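Local coordinates for methionyl-tRNA formyltransferase (Clostridium thermocellum, PDB 1ZGH), which probably transfers a formyl group from 10-formyltetrahydrofolate to the amino group of methionine carried on initiator tRNA, at residues A[192-204]-A[214-228]. Residues are numbered along the deposited sequence; the frame is centred on the assembly and turned at random.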
loop_
_atom_site.group_PDB
_atom_site.type_symbol
_atom_site.label_atom_id
_atom_site.label_comp_id
_atom_site.label_asym_id
_atom_site.label_seq_id
_atom_site.Cartn_x
_atom_site.Cartn_y
_atom_site.Cartn_z
ATOM N N PHE A 192 6.355 -12.637 -1.537
ATOM C CA PHE A 192 6.872 -11.581 -2.376
ATOM C C PHE A 192 8.072 -10.969 -1.682
ATOM O O PHE A 192 8.103 -10.908 -0.454
ATOM C CB PHE A 192 5.824 -10.474 -2.479
ATOM C CG PHE A 192 4.650 -10.791 -3.343
ATOM C CD1 PHE A 192 4.633 -11.878 -4.198
ATOM C CD2 PHE A 192 3.570 -9.908 -3.355
ATOM C CE1 PHE A 192 3.527 -12.111 -5.045
ATOM C CE2 PHE A 192 2.473 -10.116 -4.204
ATOM C CZ PHE A 192 2.465 -11.214 -5.067
ATOM N N GLN A 193 8.999 -10.443 -2.475
ATOM C CA GLN A 193 10.149 -9.703 -1.972
ATOM C C GLN A 193 10.031 -8.218 -2.265
ATOM O O GLN A 193 9.444 -7.809 -3.276
ATOM C CB GLN A 193 11.411 -10.226 -2.627
ATOM C CG GLN A 193 11.562 -11.701 -2.479
ATOM C CD GLN A 193 12.954 -12.192 -2.807
ATOM O OE1 GLN A 193 13.205 -12.677 -3.920
ATOM N NE2 GLN A 193 13.872 -12.090 -1.833
ATOM N N ARG A 194 10.609 -7.421 -1.372
ATOM C CA ARG A 194 10.629 -5.994 -1.518
ATOM C C ARG A 194 11.500 -5.662 -2.716
ATOM O O ARG A 194 12.560 -6.222 -2.890
ATOM C CB ARG A 194 11.130 -5.295 -0.252
ATOM C CG ARG A 194 10.837 -3.786 -0.305
ATOM N N ARG A 195 11.017 -4.795 -3.594
ATOM C CA ARG A 195 11.777 -4.484 -4.800
ATOM C C ARG A 195 12.756 -3.345 -4.477
ATOM O O ARG A 195 12.438 -2.479 -3.682
ATOM C CB ARG A 195 10.814 -4.174 -5.974
ATOM C CG ARG A 195 10.276 -5.507 -6.610
ATOM C CD ARG A 195 9.242 -5.373 -7.756
ATOM N NE ARG A 195 9.846 -4.876 -9.023
ATOM C CZ ARG A 195 10.061 -3.591 -9.263
ATOM N NH1 ARG A 195 9.703 -2.701 -8.388
ATOM N NH2 ARG A 195 10.646 -3.188 -10.372
ATOM N N LYS A 196 13.956 -3.387 -5.049
ATOM C CA LYS A 196 14.950 -2.311 -4.904
ATOM C C LYS A 196 14.821 -1.269 -6.059
ATOM O O LYS A 196 14.232 -1.560 -7.080
ATOM C CB LYS A 196 16.358 -2.912 -4.881
ATOM C CG LYS A 196 16.598 -3.891 -3.725
ATOM N N PRO A 197 15.319 -0.029 -5.858
ATOM C CA PRO A 197 15.331 0.986 -6.937
ATOM C C PRO A 197 15.980 0.538 -8.248
ATOM O O PRO A 197 15.519 0.899 -9.321
ATOM C CB PRO A 197 16.139 2.138 -6.336
ATOM C CG PRO A 197 15.949 2.005 -4.836
ATOM C CD PRO A 197 15.806 0.512 -4.568
ATOM N N GLU A 198 17.038 -0.268 -8.163
ATOM C CA GLU A 198 17.685 -0.799 -9.365
ATOM C C GLU A 198 16.751 -1.672 -10.223
ATOM O O GLU A 198 16.957 -1.800 -11.430
ATOM C CB GLU A 198 18.919 -1.610 -8.982
ATOM C CG GLU A 198 20.011 -0.817 -8.250
ATOM C CD GLU A 198 19.670 -0.375 -6.788
ATOM O OE1 GLU A 198 18.751 -0.914 -6.122
ATOM O OE2 GLU A 198 20.368 0.540 -6.301
ATOM N N GLN A 199 15.728 -2.263 -9.615
ATOM C CA GLN A 199 14.797 -3.150 -10.348
ATOM C C GLN A 199 13.737 -2.349 -11.152
ATOM O O GLN A 199 12.870 -2.944 -11.837
ATOM C CB GLN A 199 14.089 -4.105 -9.384
ATOM C CG GLN A 199 15.026 -5.144 -8.772
ATOM C CD GLN A 199 14.313 -5.952 -7.696
ATOM O OE1 GLN A 199 14.239 -5.546 -6.537
ATOM N NE2 GLN A 199 13.779 -7.099 -8.085
ATOM N N SER A 200 13.842 -1.026 -11.087
ATOM C CA SER A 200 13.105 -0.138 -12.004
ATOM C C SER A 200 13.603 -0.095 -13.459
ATOM O O SER A 200 12.937 0.462 -14.339
ATOM C CB SER A 200 13.132 1.272 -11.432
ATOM O OG SER A 200 12.383 1.312 -10.245
ATOM N N GLU A 201 14.763 -0.697 -13.721
ATOM C CA GLU A 201 15.373 -0.688 -15.031
ATOM C C GLU A 201 14.588 -1.586 -15.995
ATOM O O GLU A 201 14.323 -2.736 -15.683
ATOM C CB GLU A 201 16.851 -1.144 -14.965
ATOM C CG GLU A 201 17.602 -0.837 -16.261
ATOM C CD GLU A 201 19.069 -1.247 -16.254
ATOM O OE1 GLU A 201 19.560 -1.738 -15.226
ATOM O OE2 GLU A 201 19.732 -1.062 -17.291
ATOM N N ILE A 202 14.195 -1.031 -17.136
ATOM C CA ILE A 202 13.463 -1.747 -18.173
ATOM C C ILE A 202 14.509 -2.454 -19.067
ATOM O O ILE A 202 15.474 -1.809 -19.515
ATOM C CB ILE A 202 12.683 -0.779 -19.049
ATOM C CG1 ILE A 202 11.567 -0.071 -18.258
ATOM C CG2 ILE A 202 12.136 -1.449 -20.311
ATOM C CD1 ILE A 202 11.109 1.234 -18.931
ATOM N N SER A 203 14.299 -3.738 -19.351
ATOM C CA SER A 203 15.171 -4.474 -20.268
ATOM C C SER A 203 14.757 -4.279 -21.706
ATOM O O SER A 203 13.561 -4.198 -21.992
ATOM C CB SER A 203 15.129 -5.965 -19.924
ATOM O OG SER A 203 15.591 -6.763 -20.994
ATOM N N PRO A 204 15.736 -4.278 -22.651
ATOM C CA PRO A 204 15.344 -4.215 -24.048
ATOM C C PRO A 204 14.582 -5.454 -24.537
ATOM O O PRO A 204 13.992 -5.404 -25.608
ATOM C CB PRO A 204 16.689 -4.062 -24.788
ATOM C CG PRO A 204 17.663 -4.625 -23.922
ATOM C CD PRO A 204 17.203 -4.354 -22.515
ATOM N N TYR A 214 5.653 -1.748 -16.556
ATOM C CA TYR A 214 6.779 -1.176 -15.756
ATOM C C TYR A 214 6.655 0.336 -15.508
ATOM O O TYR A 214 6.788 0.808 -14.394
ATOM C CB TYR A 214 8.152 -1.508 -16.376
ATOM C CG TYR A 214 8.805 -2.701 -15.723
ATOM C CD1 TYR A 214 8.215 -3.964 -15.795
ATOM C CD2 TYR A 214 10.020 -2.569 -15.040
ATOM C CE1 TYR A 214 8.807 -5.066 -15.168
ATOM C CE2 TYR A 214 10.630 -3.671 -14.414
ATOM C CZ TYR A 214 10.010 -4.903 -14.483
ATOM O OH TYR A 214 10.605 -5.998 -13.924
ATOM N N ILE A 215 6.388 1.103 -16.567
ATOM C CA ILE A 215 6.218 2.530 -16.426
ATOM C C ILE A 215 5.040 2.884 -15.500
ATOM O O ILE A 215 5.216 3.654 -14.533
ATOM C CB ILE A 215 6.043 3.250 -17.778
ATOM C CG1 ILE A 215 7.274 3.010 -18.671
ATOM C CG2 ILE A 215 5.791 4.766 -17.518
ATOM C CD1 ILE A 215 7.071 3.507 -20.085
ATOM N N ARG A 216 3.865 2.310 -15.755
ATOM C CA ARG A 216 2.698 2.648 -14.939
ATOM C C ARG A 216 2.815 2.201 -13.460
ATOM O O ARG A 216 2.361 2.923 -12.588
ATOM C CB ARG A 216 1.409 2.103 -15.523
ATOM C CG ARG A 216 1.138 0.610 -15.280
ATOM C CD ARG A 216 0.020 0.184 -16.191
ATOM N NE ARG A 216 -0.221 -1.256 -16.187
ATOM C CZ ARG A 216 -0.993 -1.901 -15.323
ATOM N NH1 ARG A 216 -1.660 -1.268 -14.353
ATOM N NH2 ARG A 216 -1.146 -3.190 -15.464
HETATM N N MSE A 217 3.423 1.038 -13.224
HETATM C CA MSE A 217 3.475 0.429 -11.887
HETATM C C MSE A 217 4.457 1.179 -10.985
HETATM O O MSE A 217 4.361 1.063 -9.776
HETATM C CB MSE A 217 3.818 -1.054 -11.921
HETATM C CG MSE A 217 5.319 -1.385 -12.018
HETATM SE SE MSE A 217 5.639 -3.282 -12.311
HETATM C CE MSE A 217 7.649 -3.295 -11.918
ATOM N N LEU A 218 5.372 1.945 -11.591
ATOM C CA LEU A 218 6.306 2.817 -10.878
ATOM C C LEU A 218 6.009 4.328 -10.900
ATOM O O LEU A 218 6.812 5.129 -10.379
ATOM C CB LEU A 218 7.723 2.529 -11.387
ATOM C CG LEU A 218 8.157 1.082 -11.146
ATOM C CD1 LEU A 218 9.311 0.674 -12.058
ATOM C CD2 LEU A 218 8.484 0.830 -9.712
ATOM N N ASP A 219 4.857 4.702 -11.480
ATOM C CA ASP A 219 4.407 6.060 -11.656
ATOM C C ASP A 219 3.495 6.448 -10.494
ATOM O O ASP A 219 2.265 6.361 -10.563
ATOM C CB ASP A 219 3.756 6.182 -13.026
ATOM C CG ASP A 219 3.433 7.604 -13.434
ATOM O OD1 ASP A 219 3.671 8.587 -12.661
ATOM O OD2 ASP A 219 2.877 7.754 -14.550
ATOM N N GLY A 220 4.124 6.897 -9.410
ATOM C CA GLY A 220 3.379 7.344 -8.234
ATOM C C GLY A 220 4.269 8.004 -7.202
ATOM O O GLY A 220 5.479 7.794 -7.200
ATOM N N GLU A 221 3.635 8.753 -6.303
ATOM C CA GLU A 221 4.316 9.593 -5.340
ATOM C C GLU A 221 5.314 8.768 -4.570
ATOM O O GLU A 221 4.948 7.764 -3.917
ATOM C CB GLU A 221 3.268 10.234 -4.415
ATOM C CG GLU A 221 3.759 11.220 -3.408
ATOM C CD GLU A 221 2.592 11.730 -2.609
ATOM O OE1 GLU A 221 1.730 12.468 -3.210
ATOM O OE2 GLU A 221 2.512 11.319 -1.429
ATOM N N GLY A 222 6.578 9.177 -4.674
ATOM C CA GLY A 222 7.656 8.601 -3.860
ATOM C C GLY A 222 8.296 7.356 -4.464
ATOM O O GLY A 222 9.180 6.797 -3.843
ATOM N N TYR A 223 7.851 6.909 -5.647
ATOM C CA TYR A 223 8.352 5.668 -6.242
ATOM C C TYR A 223 9.431 5.953 -7.270
ATOM O O TYR A 223 9.367 6.990 -7.924
ATOM C CB TYR A 223 7.191 4.831 -6.833
ATOM C CG TYR A 223 6.322 4.294 -5.738
ATOM C CD1 TYR A 223 6.648 3.099 -5.083
ATOM C CD2 TYR A 223 5.196 5.011 -5.282
ATOM C CE1 TYR A 223 5.849 2.607 -4.040
ATOM C CE2 TYR A 223 4.414 4.542 -4.231
ATOM C CZ TYR A 223 4.742 3.331 -3.612
ATOM O OH TYR A 223 3.971 2.846 -2.545
ATOM N N PRO A 224 10.442 5.048 -7.405
ATOM C CA PRO A 224 11.533 5.219 -8.389
ATOM C C PRO A 224 11.043 4.853 -9.775
ATOM O O PRO A 224 10.784 3.669 -10.056
ATOM C CB PRO A 224 12.603 4.206 -7.942
ATOM C CG PRO A 224 11.840 3.126 -7.224
ATOM C CD PRO A 224 10.604 3.802 -6.621
ATOM N N ARG A 225 10.923 5.851 -10.642
ATOM C CA ARG A 225 10.360 5.624 -11.975
ATOM C C ARG A 225 11.094 4.564 -12.788
ATOM O O ARG A 225 12.304 4.411 -12.689
ATOM C CB ARG A 225 10.360 6.924 -12.784
ATOM C CG ARG A 225 9.443 8.015 -12.243
ATOM C CD ARG A 225 7.997 7.767 -12.448
ATOM N NE ARG A 225 7.212 8.891 -11.897
ATOM C CZ ARG A 225 6.923 9.022 -10.603
ATOM N NH1 ARG A 225 7.354 8.102 -9.734
ATOM N NH2 ARG A 225 6.213 10.065 -10.181
ATOM N N ALA A 226 10.356 3.941 -13.698
ATOM C CA ALA A 226 10.912 3.017 -14.649
ATOM C C ALA A 226 11.956 3.762 -15.493
ATOM O O ALA A 226 11.739 4.891 -15.906
ATOM C CB ALA A 226 9.835 2.422 -15.548
ATOM N N PHE A 227 13.057 3.108 -15.761
ATOM C CA PHE A 227 14.153 3.764 -16.475
ATOM C C PHE A 227 14.957 2.849 -17.399
ATOM O O PHE A 227 14.933 1.616 -17.260
ATOM C CB PHE A 227 15.066 4.483 -15.469
ATOM C CG PHE A 227 15.978 3.600 -14.717
ATOM C CD1 PHE A 227 17.261 3.360 -15.202
ATOM C CD2 PHE A 227 15.583 3.008 -13.521
ATOM C CE1 PHE A 227 18.143 2.545 -14.534
ATOM C CE2 PHE A 227 16.479 2.184 -12.813
ATOM C CZ PHE A 227 17.771 1.961 -13.324
ATOM N N ILE A 228 15.638 3.474 -18.360
ATOM C CA ILE A 228 16.767 2.873 -19.045
ATOM C C ILE A 228 18.043 3.732 -18.877
ATOM O O ILE A 228 17.973 4.930 -18.516
ATOM C CB ILE A 228 16.438 2.633 -20.512
ATOM C CG1 ILE A 228 16.406 3.916 -21.307
ATOM C CG2 ILE A 228 15.077 1.905 -20.669
ATOM C CD1 ILE A 228 16.358 3.662 -22.783
#
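Ser200 and Ile202 hold the backbone of Phe227 through two hydrogen bonds: Phe227 N gives to Ser200 O (3.0 Å), and Ile202 N gives to Phe227 O (2.8 Å, 169° at the hydrogen). They enclose Glu201 and Phe227 in a single beta bridge. Just before it, the hydroxyl Ser200 OG donates to Pro224 O at 2.9 Å, from above the carbonyl plane.

Ile202 can be followed outward. Ile202 CB lies 3.9 Å from Ile228 CG2; CG1, anti to the carbonyl carbon (chi1 -66°), runs past Phe227 O toward Tyr214 CB; Ile202 CD1 then ends 3.8 Å from Ala226 CB, with Ile215 CG1 slightly farther off. The Phe227 ring reaches back toward residues 200-201, and Glu201 CB stands over its face, 4.0 Å from the centroid, a CH-pi contact.

At the C-terminal end of helix 208-217, the selenomethionine methyl Met217 CE touches two flat groups set nearly at right angles (85°): it sits over the centre of the Tyr214 ring and over one Arg195 guanidinium face, toward the rim, 3.4 Å from Arg195 NH2.

The loop after strand 191-192 thus packs against both this helix end and the start of strand 227-230, an outer strand of the C-terminal antiparallel sheet, while the salt bridge from Arg195 to Glu122 links the loop to helix 116-122.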